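Local coordinates for protein KLLA0E08119p (Kluyveromyces lactis, PDB 3VA7) that probably catalyses the biotin-dependent, ATP-driven carboxylation of urea to urea-1-carboxylate, the first step of urea breakdown by the allophanate route, at residues 41-44 and 45-49; 338-341 and 342-346; 961-964 and 965-969; 1113-1116 and 1117-1120. All coordinates share one frame; numbering follows the deposited sequence.

How the interactions relate
Along the chain the four contacts come in the order 1 to 4, each confined to one helix or its end. Interactions 1 and 2 both belong to the biotin carboxylase part, on helices 40-53 and 337-345; their centres are about 14 Å apart and they touch, V338 packing on R45, I46 and T49. Interaction 3 lies on helix 960-967 of the carboxyltransferase part, about 58 Å from interaction 1 and about 70 Å from interaction 2 between centres. Interaction 4, at the end of helix 1109-1117, is about 27 Å from interaction 3 between centres, without touching it. This spacing reflects separate modules for carboxylating biotin and for passing the carboxyl group to urea, between which the biotin probably travels.

Interaction 1. Residues 41-44 and 45-49; sequences EIAV and RIMKT
E41 and R45 run side by side from the helix in the same direction, one turn apart, with carboxylate and guanidinium planes turned 43° against each other. They do not pair: E41 OE2 and R45 NE are 6.4 Å apart, and E41 OE1 bonds to Y111 OH. With CG trans to the backbone N (chi1 176°) and a bend at chi2, R45 lays its CD against CD1 of I42 at 3.9 Å, the two side chains passing at a slant. I42 then meets the next turn through CG1, 3.8 Å from CD1 of I46. The helix, 40-53, is the crossover of a beta-alpha-beta unit in the biotin carboxylase N-terminal domain, between parallel strands 33-36 and 56-61; A43, I46 and M47 turn to strand 33-36. Beyond its aliphatic part, R45 sends NH1 to T49 OG1, a 2.7 Å bond lying in the guanidinium plane and nearly straight (167°). NH2 forms salt bridges with D336 and E330, while T49 OG1 also bonds D336. A leucine in place of R45 would probably leave D336 and E330 without this positive partner, H326 without its bond to NE and T49 OG1 without this donor. M47 reaches back along the helix, its CE 4.3 Å from A43 CB.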
ATOM      1  N   GLU A  41      12.323  21.740  -0.282  1.00 31.24           N
ATOM      2  CA  GLU A  41      11.381  22.636  -0.924  1.00 29.89           C
ATOM      3  C   GLU A  41      12.084  23.907  -1.374  1.00 28.70           C
ATOM      4  O   GLU A  41      11.866  24.431  -2.495  1.00 28.62           O
ATOM      5  CB  GLU A  41      10.324  22.887   0.166  1.00 30.30           C
ATOM      6  CG  GLU A  41       9.516  24.095   0.151  1.00 33.40           C
ATOM      7  CD  GLU A  41      10.223  25.401   0.543  1.00 33.14           C
ATOM      8  OE1 GLU A  41      10.540  25.650   1.761  1.00 30.01           O
ATOM      9  OE2 GLU A  41      10.337  26.199  -0.416  1.00 27.33           O
ATOM     10  N   ILE A  42      12.954  24.417  -0.527  1.00 26.88           N
ATOM     11  CA  ILE A  42      13.763  25.549  -0.969  1.00 25.86           C
ATOM     12  C   ILE A  42      14.659  25.212  -2.188  1.00 25.62           C
ATOM     13  O   ILE A  42      14.861  26.031  -3.090  1.00 24.63           O
ATOM     14  CB  ILE A  42      14.601  26.166   0.180  1.00 25.98           C
ATOM     15  CG1 ILE A  42      14.993  27.581  -0.223  1.00 25.48           C
ATOM     16  CG2 ILE A  42      15.823  25.259   0.581  1.00 23.18           C
ATOM     17  CD1 ILE A  42      13.829  28.308  -0.817  1.00 28.03           C
ATOM     18  N   ALA A  43      15.211  24.004  -2.213  1.00 25.83           N
ATOM     19  CA  ALA A  43      16.046  23.674  -3.346  1.00 26.40           C
ATOM     20  C   ALA A  43      15.180  23.717  -4.633  1.00 27.23           C
ATOM     21  O   ALA A  43      15.572  24.357  -5.651  1.00 27.54           O
ATOM     22  CB  ALA A  43      16.712  22.348  -3.163  1.00 25.32           C
ATOM     23  N   VAL A  44      14.003  23.075  -4.565  1.00 26.13           N
ATOM     24  CA  VAL A  44      13.122  23.037  -5.684  1.00 25.62           C
ATOM     25  C   VAL A  44      12.721  24.465  -6.091  1.00 26.08           C
ATOM     26  O   VAL A  44      12.656  24.780  -7.300  1.00 26.98           O
ATOM     27  CB  VAL A  44      11.862  22.176  -5.406  1.00 26.23           C
ATOM     28  CG1 VAL A  44      10.852  22.334  -6.534  1.00 25.96           C
ATOM     29  CG2 VAL A  44      12.227  20.688  -5.223  1.00 23.87           C
ATOM     30  N   ARG A  45      12.459  25.335  -5.119  1.00 24.39           N
ATOM     31  CA  ARG A  45      12.018  26.666  -5.481  1.00 23.69           C
ATOM     32  C   ARG A  45      13.159  27.512  -6.099  1.00 24.09           C
ATOM     33  O   ARG A  45      12.899  28.281  -7.033  1.00 25.93           O
ATOM     34  CB  ARG A  45      11.325  27.375  -4.302  1.00 23.93           C
ATOM     35  CG  ARG A  45      10.925  28.854  -4.599  1.00 25.25           C
ATOM     36  CD  ARG A  45      11.791  29.795  -3.834  1.00 26.16           C
ATOM     37  NE  ARG A  45      11.682  31.206  -4.179  1.00 23.52           N
ATOM     38  CZ  ARG A  45      12.032  31.735  -5.353  1.00 24.72           C
ATOM     39  NH1 ARG A  45      12.496  30.979  -6.338  1.00 21.28           N
ATOM     40  NH2 ARG A  45      11.947  33.049  -5.535  1.00 26.12           N
ATOM     41  N   ILE A  46      14.399  27.349  -5.621  1.00 22.44           N
ATOM     42  CA  ILE A  46      15.514  28.130  -6.122  1.00 21.26           C
ATOM     43  C   ILE A  46      15.714  27.672  -7.534  1.00 22.54           C
ATOM     44  O   ILE A  46      15.901  28.489  -8.452  1.00 23.50           O
ATOM     45  CB  ILE A  46      16.800  27.937  -5.259  1.00 20.15           C
ATOM     46  CG1 ILE A  46      16.738  28.796  -4.003  1.00 19.74           C
ATOM     47  CG2 ILE A  46      18.085  28.224  -6.011  1.00 16.55           C
ATOM     48  CD1 ILE A  46      17.630  28.264  -2.819  1.00 17.90           C
ATOM     49  N   MET A  47      15.625  26.374  -7.751  1.00 23.94           N
ATOM     50  CA  MET A  47      15.771  25.852  -9.135  1.00 26.24           C
ATOM     51  C   MET A  47      14.757  26.345 -10.169  1.00 27.08           C
ATOM     52  O   MET A  47      15.104  26.436 -11.344  1.00 27.06           O
ATOM     53  CB  MET A  47      15.826  24.326  -9.155  1.00 26.19           C
ATOM     54  CG  MET A  47      17.061  23.801  -8.405  1.00 26.72           C
ATOM     55  SD  MET A  47      17.046  22.016  -8.198  1.00 28.25           S
ATOM     56  CE  MET A  47      18.469  21.851  -7.094  1.00 23.19           C
ATOM     57  N   LYS A  48      13.519  26.667  -9.762  1.00 28.70           N
ATOM     58  CA  LYS A  48      12.560  27.160 -10.757  1.00 30.06           C
ATOM     59  C   LYS A  48      13.058  28.487 -11.280  1.00 29.28           C
ATOM     60  O   LYS A  48      12.969  28.755 -12.487  1.00 30.08           O
ATOM     61  CB  LYS A  48      11.165  27.409 -10.188  1.00 30.87           C
ATOM     62  CG  LYS A  48      10.404  26.199  -9.804  1.00 34.64           C
ATOM     63  CD  LYS A  48       8.885  26.458  -9.905  1.00 42.83           C
ATOM     64  CE  LYS A  48       8.466  27.974  -9.937  1.00 45.19           C
ATOM     65  NZ  LYS A  48       7.090  28.201 -10.584  1.00 44.47           N
ATOM     66  N   THR A  49      13.592  29.305 -10.374  1.00 27.43           N
ATOM     67  CA  THR A  49      14.009  30.606 -10.762  1.00 25.94           C
ATOM     68  C   THR A  49      15.217  30.397 -11.649  1.00 27.20           C
ATOM     69  O   THR A  49      15.321  30.997 -12.744  1.00 26.78           O
ATOM     70  CB  THR A  49      14.329  31.449  -9.544  1.00 25.58           C
ATOM     71  OG1 THR A  49      13.121  31.762  -8.823  1.00 23.18           O
ATOM     72  CG2 THR A  49      15.045  32.705  -9.945  1.00 21.74           C
TER

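Interaction 2. Residues 338-341 and 342-346; sequences VEWM and LRIAA
V338 and L342 stand side by side one helical turn apart, pointing the same way, with V338 CG1 3.9 Å from L342 CD1. The valine reaches it because CG1 lies trans to the backbone N (chi1 167°), while the leucine swings CG back beside its own N and against V338 O. Next round the helix, E339 is stretched out fully, and its OE1 comes within 4.2 Å of R343 CD. The charged ends do not meet: R343 bends at chi3 (39°), leaving NH1 5.2 Å from E339 OE1, and each turns to a partner elsewhere, E339 OE2 to R52 and R343 NH2 to D348. I344 brings CD1 obliquely to the W340 ring, 4.4 Å from CE3, and both side chains also rest on M242 of strand 235-244. M341 bends at its thioether, beside I108 and a bound glycerol. Beneath the side chains the backbone bonds are regular, as from I344 N to W340 O at 2.8 Å. This short helix, 337-345, lies in the ATP-binding part of the biotin carboxylase region and packs on helix 40-53 through V338, E339 and L342. Along the helix the side chains meet mainly by van der Waals contact, with at most a weak attraction between E339 and R343; the salt bridges run outward, E339 to helix 40-53 and R343 to D348 just beyond its own helix.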
ATOM      1  N   VAL A 338      14.707  35.340  -4.785  1.00 27.02           N
ATOM      2  CA  VAL A 338      15.873  34.582  -5.290  1.00 26.51           C
ATOM      3  C   VAL A 338      16.506  35.255  -6.501  1.00 27.52           C
ATOM      4  O   VAL A 338      17.713  35.308  -6.600  1.00 27.79           O
ATOM      5  CB  VAL A 338      15.559  33.065  -5.543  1.00 25.70           C
ATOM      6  CG1 VAL A 338      16.668  32.334  -6.372  1.00 25.53           C
ATOM      7  CG2 VAL A 338      15.290  32.338  -4.224  1.00 21.38           C
ATOM      8  N   GLU A 339      15.712  35.764  -7.434  1.00 29.93           N
ATOM      9  CA  GLU A 339      16.295  36.390  -8.645  1.00 31.44           C
ATOM     10  C   GLU A 339      17.148  37.590  -8.203  1.00 32.48           C
ATOM     11  O   GLU A 339      18.319  37.694  -8.576  1.00 32.15           O
ATOM     12  CB  GLU A 339      15.216  36.888  -9.609  1.00 31.70           C
ATOM     13  CG  GLU A 339      15.810  37.602 -10.846  1.00 33.73           C
ATOM     14  CD  GLU A 339      14.771  38.132 -11.829  1.00 34.45           C
ATOM     15  OE1 GLU A 339      15.161  38.860 -12.774  1.00 39.70           O
ATOM     16  OE2 GLU A 339      13.577  37.852 -11.646  1.00 35.40           O
ATOM     17  N   TRP A 340      16.528  38.476  -7.407  1.00 32.64           N
ATOM     18  CA  TRP A 340      17.200  39.589  -6.780  1.00 33.37           C
ATOM     19  C   TRP A 340      18.484  39.177  -6.072  1.00 32.71           C
ATOM     20  O   TRP A 340      19.530  39.715  -6.354  1.00 33.66           O
ATOM     21  CB  TRP A 340      16.257  40.269  -5.826  1.00 33.69           C
ATOM     22  CG  TRP A 340      15.429  41.292  -6.469  1.00 39.63           C
ATOM     23  CD1 TRP A 340      14.604  41.141  -7.579  1.00 44.18           C
ATOM     24  CD2 TRP A 340      15.335  42.671  -6.086  1.00 45.45           C
ATOM     25  NE1 TRP A 340      14.016  42.358  -7.909  1.00 46.18           N
ATOM     26  CE2 TRP A 340      14.429  43.304  -7.001  1.00 47.51           C
ATOM     27  CE3 TRP A 340      15.927  43.442  -5.062  1.00 44.20           C
ATOM     28  CZ2 TRP A 340      14.103  44.667  -6.902  1.00 48.78           C
ATOM     29  CZ3 TRP A 340      15.594  44.771  -4.944  1.00 43.05           C
ATOM     30  CH2 TRP A 340      14.702  45.382  -5.862  1.00 49.10           C
ATOM     31  N   MET A 341      18.418  38.218  -5.176  1.00 32.01           N
ATOM     32  CA  MET A 341      19.609  37.748  -4.514  1.00 32.02           C
ATOM     33  C   MET A 341      20.684  37.423  -5.559  1.00 32.63           C
ATOM     34  O   MET A 341      21.837  37.867  -5.453  1.00 33.62           O
ATOM     35  CB  MET A 341      19.310  36.499  -3.690  1.00 31.74           C
ATOM     36  CG  MET A 341      18.402  36.715  -2.442  1.00 32.40           C
ATOM     37  SD  MET A 341      18.092  35.178  -1.538  1.00 36.18           S
ATOM     38  CE  MET A 341      19.706  34.564  -1.117  1.00 30.96           C
ATOM     39  N   LEU A 342      20.327  36.671  -6.584  1.00 31.77           N
ATOM     40  CA  LEU A 342      21.338  36.254  -7.524  1.00 31.34           C
ATOM     41  C   LEU A 342      21.988  37.483  -8.188  1.00 31.51           C
ATOM     42  O   LEU A 342      23.217  37.550  -8.321  1.00 31.28           O
ATOM     43  CB  LEU A 342      20.749  35.288  -8.562  1.00 30.21           C
ATOM     44  CG  LEU A 342      20.418  33.897  -8.012  1.00 31.11           C
ATOM     45  CD1 LEU A 342      19.457  33.097  -8.949  1.00 29.21           C
ATOM     46  CD2 LEU A 342      21.661  33.097  -7.726  1.00 27.17           C
ATOM     47  N   ARG A 343      21.159  38.445  -8.581  1.00 31.21           N
ATOM     48  CA  ARG A 343      21.618  39.550  -9.353  1.00 32.44           C
ATOM     49  C   ARG A 343      22.494  40.412  -8.468  1.00 33.16           C
ATOM     50  O   ARG A 343      23.547  40.893  -8.930  1.00 33.40           O
ATOM     51  CB  ARG A 343      20.460  40.369  -9.899  1.00 32.75           C
ATOM     52  CG  ARG A 343      19.638  39.726 -11.043  1.00 36.29           C
ATOM     53  CD  ARG A 343      18.744  40.796 -11.707  1.00 42.39           C
ATOM     54  NE  ARG A 343      19.491  42.067 -11.785  1.00 48.24           N
ATOM     55  CZ  ARG A 343      19.025  43.255 -12.210  1.00 50.82           C
ATOM     56  NH1 ARG A 343      17.758  43.406 -12.644  1.00 50.23           N
ATOM     57  NH2 ARG A 343      19.847  44.315 -12.187  1.00 49.44           N
ATOM     58  N   ILE A 344      22.096  40.566  -7.197  1.00 32.78           N
ATOM     59  CA  ILE A 344      22.860  41.375  -6.273  1.00 33.13           C
ATOM     60  C   ILE A 344      24.212  40.744  -6.005  1.00 34.04           C
ATOM     61  O   ILE A 344      25.211  41.449  -5.922  1.00 33.96           O
ATOM     62  CB  ILE A 344      22.140  41.580  -4.910  1.00 33.59           C
ATOM     63  CG1 ILE A 344      20.954  42.522  -5.080  1.00 32.26           C
ATOM     64  CG2 ILE A 344      23.143  42.065  -3.819  1.00 31.19           C
ATOM     65  CD1 ILE A 344      20.025  42.492  -3.919  1.00 31.97           C
ATOM     66  N   ALA A 345      24.216  39.425  -5.843  1.00 34.51           N
ATOM     67  CA  ALA A 345      25.410  38.683  -5.462  1.00 35.97           C
ATOM     68  C   ALA A 345      26.447  38.722  -6.549  1.00 37.54           C
ATOM     69  O   ALA A 345      27.617  38.384  -6.266  1.00 38.40           O
ATOM     70  CB  ALA A 345      25.098  37.249  -5.144  1.00 34.64           C
ATOM     71  N   ALA A 346      26.032  39.096  -7.768  1.00 37.52           N
ATOM     72  CA  ALA A 346      26.926  39.125  -8.903  1.00 38.52           C
ATOM     73  C   ALA A 346      27.201  40.591  -9.323  1.00 40.32           C
ATOM     74  O   ALA A 346      27.705  40.862 -10.430  1.00 39.37           O
ATOM     75  CB  ALA A 346      26.336  38.343 -10.020  1.00 37.87           C
TER

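Interaction 3. Residues 961-964 and 965-969; sequences VDFI and ADVND
N968 grips I964 O twice at the end of helix 960-967, through its backbone N at 3.1 Å and through its side-chain ND2 at 3.2 Å. The two donors come from opposite faces of the carbonyl plane, and the acceptor lies almost in the plane of the N968 amide. A Schellman motif closes the helix here: D969 turns to positive phi (58°), and its N bonds D966 O at 3.1 Å. The other end of the amide, OD1, accepts from L1009 N, so N968 bridges the helix terminus and a neighbouring loop. A leucine in its place would probably leave L1009 N without this acceptor and I964 O with a single donor. One turn back, D966 N bonds D962 O at 2.7 Å, while the two carboxylates lead outward, D962 to a salt bridge with R972 and D966 to one with K1134.

Packing takes over on the next side of the helix, within the carboxyltransferase region. F963 and V967 lie alongside each other, pointing the same way. With CG trans to the backbone N (chi1 169°), the F963 ring lies beside V967, whose CG1 sits over one face in a CH-pi contact, 4.2 Å from the ring centroid and 21° off the normal. The same ring meets F1138 edge-to-face, and V967 touches F1138 too, which joins helix 960-967 to helix 1133-1142. Next to F963, I964 packs on V975 and Q1045. Its CG2 lies 3.8 Å from N968 ND2.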
ATOM      1  N   VAL A 961      15.467 -25.989  -8.192  1.00 26.93           N
ATOM      2  CA  VAL A 961      16.035 -25.988  -9.531  1.00 25.00           C
ATOM      3  C   VAL A 961      16.577 -27.347  -9.824  1.00 26.71           C
ATOM      4  O   VAL A 961      16.388 -27.857 -10.934  1.00 27.64           O
ATOM      5  CB  VAL A 961      17.063 -24.891  -9.719  1.00 25.43           C
ATOM      6  CG1 VAL A 961      17.988 -25.139 -10.994  1.00 23.09           C
ATOM      7  CG2 VAL A 961      16.357 -23.527  -9.743  1.00 19.09           C
ATOM      8  N   ASP A 962      17.169 -27.984  -8.813  1.00 27.74           N
ATOM      9  CA  ASP A 962      17.645 -29.356  -8.951  1.00 29.09           C
ATOM     10  C   ASP A 962      16.560 -30.405  -9.283  1.00 29.32           C
ATOM     11  O   ASP A 962      16.775 -31.263 -10.141  1.00 30.14           O
ATOM     12  CB  ASP A 962      18.408 -29.777  -7.703  1.00 30.73           C
ATOM     13  CG  ASP A 962      19.752 -29.093  -7.582  1.00 32.98           C
ATOM     14  OD1 ASP A 962      20.356 -28.732  -8.609  1.00 36.54           O
ATOM     15  OD2 ASP A 962      20.208 -28.931  -6.437  1.00 39.47           O
ATOM     16  N   PHE A 963      15.423 -30.345  -8.606  1.00 28.78           N
ATOM     17  CA  PHE A 963      14.240 -31.013  -9.068  1.00 29.56           C
ATOM     18  C   PHE A 963      13.883 -30.765 -10.568  1.00 30.78           C
ATOM     19  O   PHE A 963      13.730 -31.753 -11.314  1.00 30.32           O
ATOM     20  CB  PHE A 963      13.068 -30.652  -8.182  1.00 29.98           C
ATOM     21  CG  PHE A 963      11.766 -31.086  -8.734  1.00 30.63           C
ATOM     22  CD1 PHE A 963      11.450 -32.435  -8.812  1.00 34.62           C
ATOM     23  CD2 PHE A 963      10.857 -30.150  -9.222  1.00 30.95           C
ATOM     24  CE1 PHE A 963      10.230 -32.851  -9.363  1.00 33.05           C
ATOM     25  CE2 PHE A 963       9.662 -30.544  -9.752  1.00 28.73           C
ATOM     26  CZ  PHE A 963       9.346 -31.881  -9.837  1.00 32.04           C
ATOM     27  N   ILE A 964      13.749 -29.499 -11.019  1.00 30.74           N
ATOM     28  CA  ILE A 964      13.461 -29.285 -12.430  1.00 31.66           C
ATOM     29  C   ILE A 964      14.522 -30.038 -13.224  1.00 31.99           C
ATOM     30  O   ILE A 964      14.198 -30.843 -14.125  1.00 31.93           O
ATOM     31  CB  ILE A 964      13.581 -27.811 -12.984  1.00 32.64           C
ATOM     32  CG1 ILE A 964      12.725 -26.726 -12.283  1.00 31.86           C
ATOM     33  CG2 ILE A 964      13.398 -27.823 -14.514  1.00 32.43           C
ATOM     34  CD1 ILE A 964      11.603 -27.216 -11.527  1.00 37.34           C
ATOM     35  N   ALA A 965      15.789 -29.774 -12.896  1.00 31.96           N
ATOM     36  CA  ALA A 965      16.911 -30.394 -13.649  1.00 32.32           C
ATOM     37  C   ALA A 965      16.817 -31.902 -13.665  1.00 32.47           C
ATOM     38  O   ALA A 965      16.889 -32.523 -14.718  1.00 33.27           O
ATOM     39  CB  ALA A 965      18.238 -29.968 -13.113  1.00 31.36           C
ATOM     40  N   ASP A 966      16.612 -32.491 -12.507  1.00 33.36           N
ATOM     41  CA  ASP A 966      16.586 -33.950 -12.394  1.00 35.68           C
ATOM     42  C   ASP A 966      15.403 -34.609 -13.132  1.00 35.94           C
ATOM     43  O   ASP A 966      15.576 -35.607 -13.829  1.00 36.34           O
ATOM     44  CB  ASP A 966      16.644 -34.321 -10.904  1.00 36.67           C
ATOM     45  CG  ASP A 966      16.824 -35.818 -10.630  1.00 41.99           C
ATOM     46  OD1 ASP A 966      16.497 -36.194  -9.472  1.00 50.80           O
ATOM     47  OD2 ASP A 966      17.304 -36.620 -11.480  1.00 42.96           O
ATOM     48  N   VAL A 967      14.197 -34.053 -13.003  1.00 36.41           N
ATOM     49  CA  VAL A 967      13.022 -34.709 -13.572  1.00 35.51           C
ATOM     50  C   VAL A 967      13.044 -34.585 -15.097  1.00 35.52           C
ATOM     51  O   VAL A 967      12.491 -35.421 -15.849  1.00 36.20           O
ATOM     52  CB  VAL A 967      11.709 -34.293 -12.880  1.00 34.64           C
ATOM     53  CG1 VAL A 967      11.344 -32.827 -13.199  1.00 36.53           C
ATOM     54  CG2 VAL A 967      10.584 -35.238 -13.266  1.00 34.38           C
ATOM     55  N   ASN A 968      13.752 -33.584 -15.560  1.00 35.45           N
ATOM     56  CA  ASN A 968      13.921 -33.414 -16.987  1.00 36.19           C
ATOM     57  C   ASN A 968      15.200 -34.015 -17.570  1.00 37.18           C
ATOM     58  O   ASN A 968      15.420 -33.931 -18.767  1.00 37.49           O
ATOM     59  CB  ASN A 968      13.864 -31.930 -17.306  1.00 36.19           C
ATOM     60  CG  ASN A 968      12.468 -31.435 -17.435  1.00 34.65           C
ATOM     61  OD1 ASN A 968      11.832 -31.690 -18.452  1.00 38.92           O
ATOM     62  ND2 ASN A 968      11.975 -30.721 -16.427  1.00 30.51           N
ATOM     63  N   ASP A 969      16.054 -34.583 -16.721  1.00 38.55           N
ATOM     64  CA  ASP A 969      17.347 -35.080 -17.139  1.00 39.79           C
ATOM     65  C   ASP A 969      18.259 -34.075 -17.776  1.00 38.81           C
ATOM     66  O   ASP A 969      18.827 -34.384 -18.828  1.00 38.23           O
ATOM     67  CB  ASP A 969      17.170 -36.187 -18.154  1.00 41.46           C
ATOM     68  CG  ASP A 969      17.430 -37.518 -17.557  1.00 47.83           C
ATOM     69  OD1 ASP A 969      18.648 -37.851 -17.305  1.00 53.39           O
ATOM     70  OD2 ASP A 969      16.395 -38.182 -17.289  1.00 52.15           O
TER

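Interaction 4. Residues 1113-1116 and 1117-1120; sequences LAWI and NENI
At the junction where helix 1109-1117 ends and helix 1120-1128 begins, W1115 and N1119 meet one turn apart. N1119 sends ND2 to W1115 O in a 2.8 Å bond that is almost straight (176°), with the acceptor in the plane of the amide. In a helix running on unbroken, this carbonyl would take the backbone N of N1119; here the side chain supplies the donor instead. The same ND2 stands 3.6 Å above the plane of the W1115 indole, over one face and towards its rim, 3.7 Å from both NE1 and CE2 of W1115. The indole and amide side chains lie askew, their planes 39° apart. The tryptophan gets there with CG trans to the backbone N (chi1 -176°), beside its own carbonyl carbon, which brings the ring to the side on which the amide docks. R1005, in a loop, touches both side chains, and D1003 touches W1115, so the pair rests against that loop.

On the first helix E1118 N still bonds A1114 O at 3.2 Å, whereas the bond from N1117 N to L1113 O is weak. E1118 keeps its CG 3.3 Å from A1114 O and brings its carboxylate near the indole, OE2 lying 4.2 Å from CD1 of W1115. I1116 and I1120 cross at about a right angle, CG2 of I1116 at 4.1 Å from CD1 of I1120. N1119 sits at the N-cap position of the second helix but makes no capping bond to it; its amide is spent on a carbonyl of the first. Such a side-chain amide taking up a last-turn carbonyl is a form of C-terminal helix capping, here in a short surface link between consecutive helices.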
ATOM      1  N   LEU A1113       3.920 -19.732 -36.534  1.00 45.13           N
ATOM      2  CA  LEU A1113       3.701 -21.092 -37.094  1.00 47.47           C
ATOM      3  C   LEU A1113       4.757 -21.455 -38.116  1.00 48.38           C
ATOM      4  O   LEU A1113       4.998 -22.624 -38.335  1.00 48.68           O
ATOM      5  CB  LEU A1113       2.339 -21.230 -37.776  1.00 47.48           C
ATOM      6  CG  LEU A1113       1.119 -21.487 -36.895  1.00 48.35           C
ATOM      7  CD1 LEU A1113      -0.083 -21.469 -37.839  1.00 48.03           C
ATOM      8  CD2 LEU A1113       1.200 -22.817 -36.092  1.00 45.19           C
ATOM      9  N   ALA A1114       5.372 -20.438 -38.727  1.00 49.69           N
ATOM     10  CA  ALA A1114       6.431 -20.621 -39.703  1.00 50.98           C
ATOM     11  C   ALA A1114       7.742 -20.914 -38.976  1.00 52.07           C
ATOM     12  O   ALA A1114       8.591 -21.698 -39.455  1.00 53.28           O
ATOM     13  CB  ALA A1114       6.582 -19.386 -40.592  1.00 50.87           C
ATOM     14  N   TRP A1115       7.915 -20.282 -37.825  1.00 51.94           N
ATOM     15  CA  TRP A1115       9.041 -20.587 -36.975  1.00 51.35           C
ATOM     16  C   TRP A1115       8.962 -22.022 -36.454  1.00 51.27           C
ATOM     17  O   TRP A1115       9.983 -22.692 -36.377  1.00 51.19           O
ATOM     18  CB  TRP A1115       9.100 -19.596 -35.850  1.00 51.07           C
ATOM     19  CG  TRP A1115      10.256 -19.770 -35.010  1.00 52.30           C
ATOM     20  CD1 TRP A1115      11.497 -19.231 -35.186  1.00 52.01           C
ATOM     21  CD2 TRP A1115      10.305 -20.528 -33.814  1.00 53.02           C
ATOM     22  NE1 TRP A1115      12.330 -19.609 -34.155  1.00 51.35           N
ATOM     23  CE2 TRP A1115      11.623 -20.413 -33.298  1.00 53.41           C
ATOM     24  CE3 TRP A1115       9.362 -21.294 -33.115  1.00 53.20           C
ATOM     25  CZ2 TRP A1115      12.024 -21.039 -32.098  1.00 53.53           C
ATOM     26  CZ3 TRP A1115       9.756 -21.917 -31.917  1.00 55.89           C
ATOM     27  CH2 TRP A1115      11.085 -21.782 -31.424  1.00 53.64           C
ATOM     28  N   ILE A1116       7.765 -22.510 -36.130  1.00 51.25           N
ATOM     29  CA  ILE A1116       7.649 -23.896 -35.695  1.00 51.78           C
ATOM     30  C   ILE A1116       8.127 -24.786 -36.805  1.00 53.10           C
ATOM     31  O   ILE A1116       8.863 -25.718 -36.545  1.00 53.05           O
ATOM     32  CB  ILE A1116       6.225 -24.305 -35.162  1.00 51.50           C
ATOM     33  CG1 ILE A1116       6.113 -24.019 -33.673  1.00 51.18           C
ATOM     34  CG2 ILE A1116       5.966 -25.779 -35.301  1.00 50.14           C
ATOM     35  CD1 ILE A1116       6.371 -22.570 -33.312  1.00 48.60           C
ATOM     36  N   ASN A1117       7.749 -24.483 -38.053  1.00 54.97           N
ATOM     37  CA  ASN A1117       8.237 -25.289 -39.181  1.00 56.25           C
ATOM     38  C   ASN A1117       9.759 -25.397 -39.335  1.00 56.43           C
ATOM     39  O   ASN A1117      10.282 -26.505 -39.248  1.00 56.55           O
ATOM     40  CB  ASN A1117       7.536 -24.947 -40.490  1.00 56.85           C
ATOM     41  CG  ASN A1117       6.430 -25.921 -40.791  1.00 59.63           C
ATOM     42  OD1 ASN A1117       6.656 -26.976 -41.409  1.00 59.91           O
ATOM     43  ND2 ASN A1117       5.216 -25.602 -40.311  1.00 62.19           N
ATOM     44  N   GLU A1118      10.460 -24.280 -39.513  1.00 56.59           N
ATOM     45  CA  GLU A1118      11.920 -24.307 -39.606  1.00 58.00           C
ATOM     46  C   GLU A1118      12.631 -24.926 -38.364  1.00 57.96           C
ATOM     47  O   GLU A1118      13.837 -24.682 -38.169  1.00 58.91           O
ATOM     48  CB  GLU A1118      12.512 -22.892 -39.792  1.00 58.44           C
ATOM     49  CG  GLU A1118      11.674 -21.846 -40.501  1.00 62.38           C
ATOM     50  CD  GLU A1118      12.178 -20.401 -40.239  1.00 67.58           C
ATOM     51  OE1 GLU A1118      12.041 -19.546 -41.152  1.00 70.03           O
ATOM     52  OE2 GLU A1118      12.702 -20.107 -39.130  1.00 67.94           O
ATOM     53  N   ASN A1119      11.912 -25.687 -37.524  1.00 56.90           N
ATOM     54  CA  ASN A1119      12.440 -26.203 -36.244  1.00 55.33           C
ATOM     55  C   ASN A1119      11.607 -27.367 -35.810  1.00 55.35           C
ATOM     56  O   ASN A1119      11.848 -27.950 -34.748  1.00 56.23           O
ATOM     57  CB  ASN A1119      12.384 -25.169 -35.126  1.00 53.80           C
ATOM     58  CG  ASN A1119      13.294 -23.999 -35.355  1.00 54.88           C
ATOM     59  OD1 ASN A1119      14.500 -24.079 -35.088  1.00 57.58           O
ATOM     60  ND2 ASN A1119      12.731 -22.876 -35.809  1.00 52.59           N
ATOM     61  N   ILE A1120      10.607 -27.703 -36.614  1.00 55.24           N
ATOM     62  CA  ILE A1120       9.706 -28.808 -36.281  1.00 55.77           C
ATOM     63  C   ILE A1120      10.458 -30.059 -35.824  1.00 55.91           C
ATOM     64  O   ILE A1120      10.002 -30.769 -34.939  1.00 56.36           O
ATOM     65  CB  ILE A1120       8.752 -29.154 -37.464  1.00 55.70           C
ATOM     66  CG1 ILE A1120       7.728 -30.222 -37.060  1.00 55.71           C
ATOM     67  CG2 ILE A1120       9.528 -29.604 -38.705  1.00 55.43           C
ATOM     68  CD1 ILE A1120       6.765 -29.785 -35.962  1.00 54.87           C
TER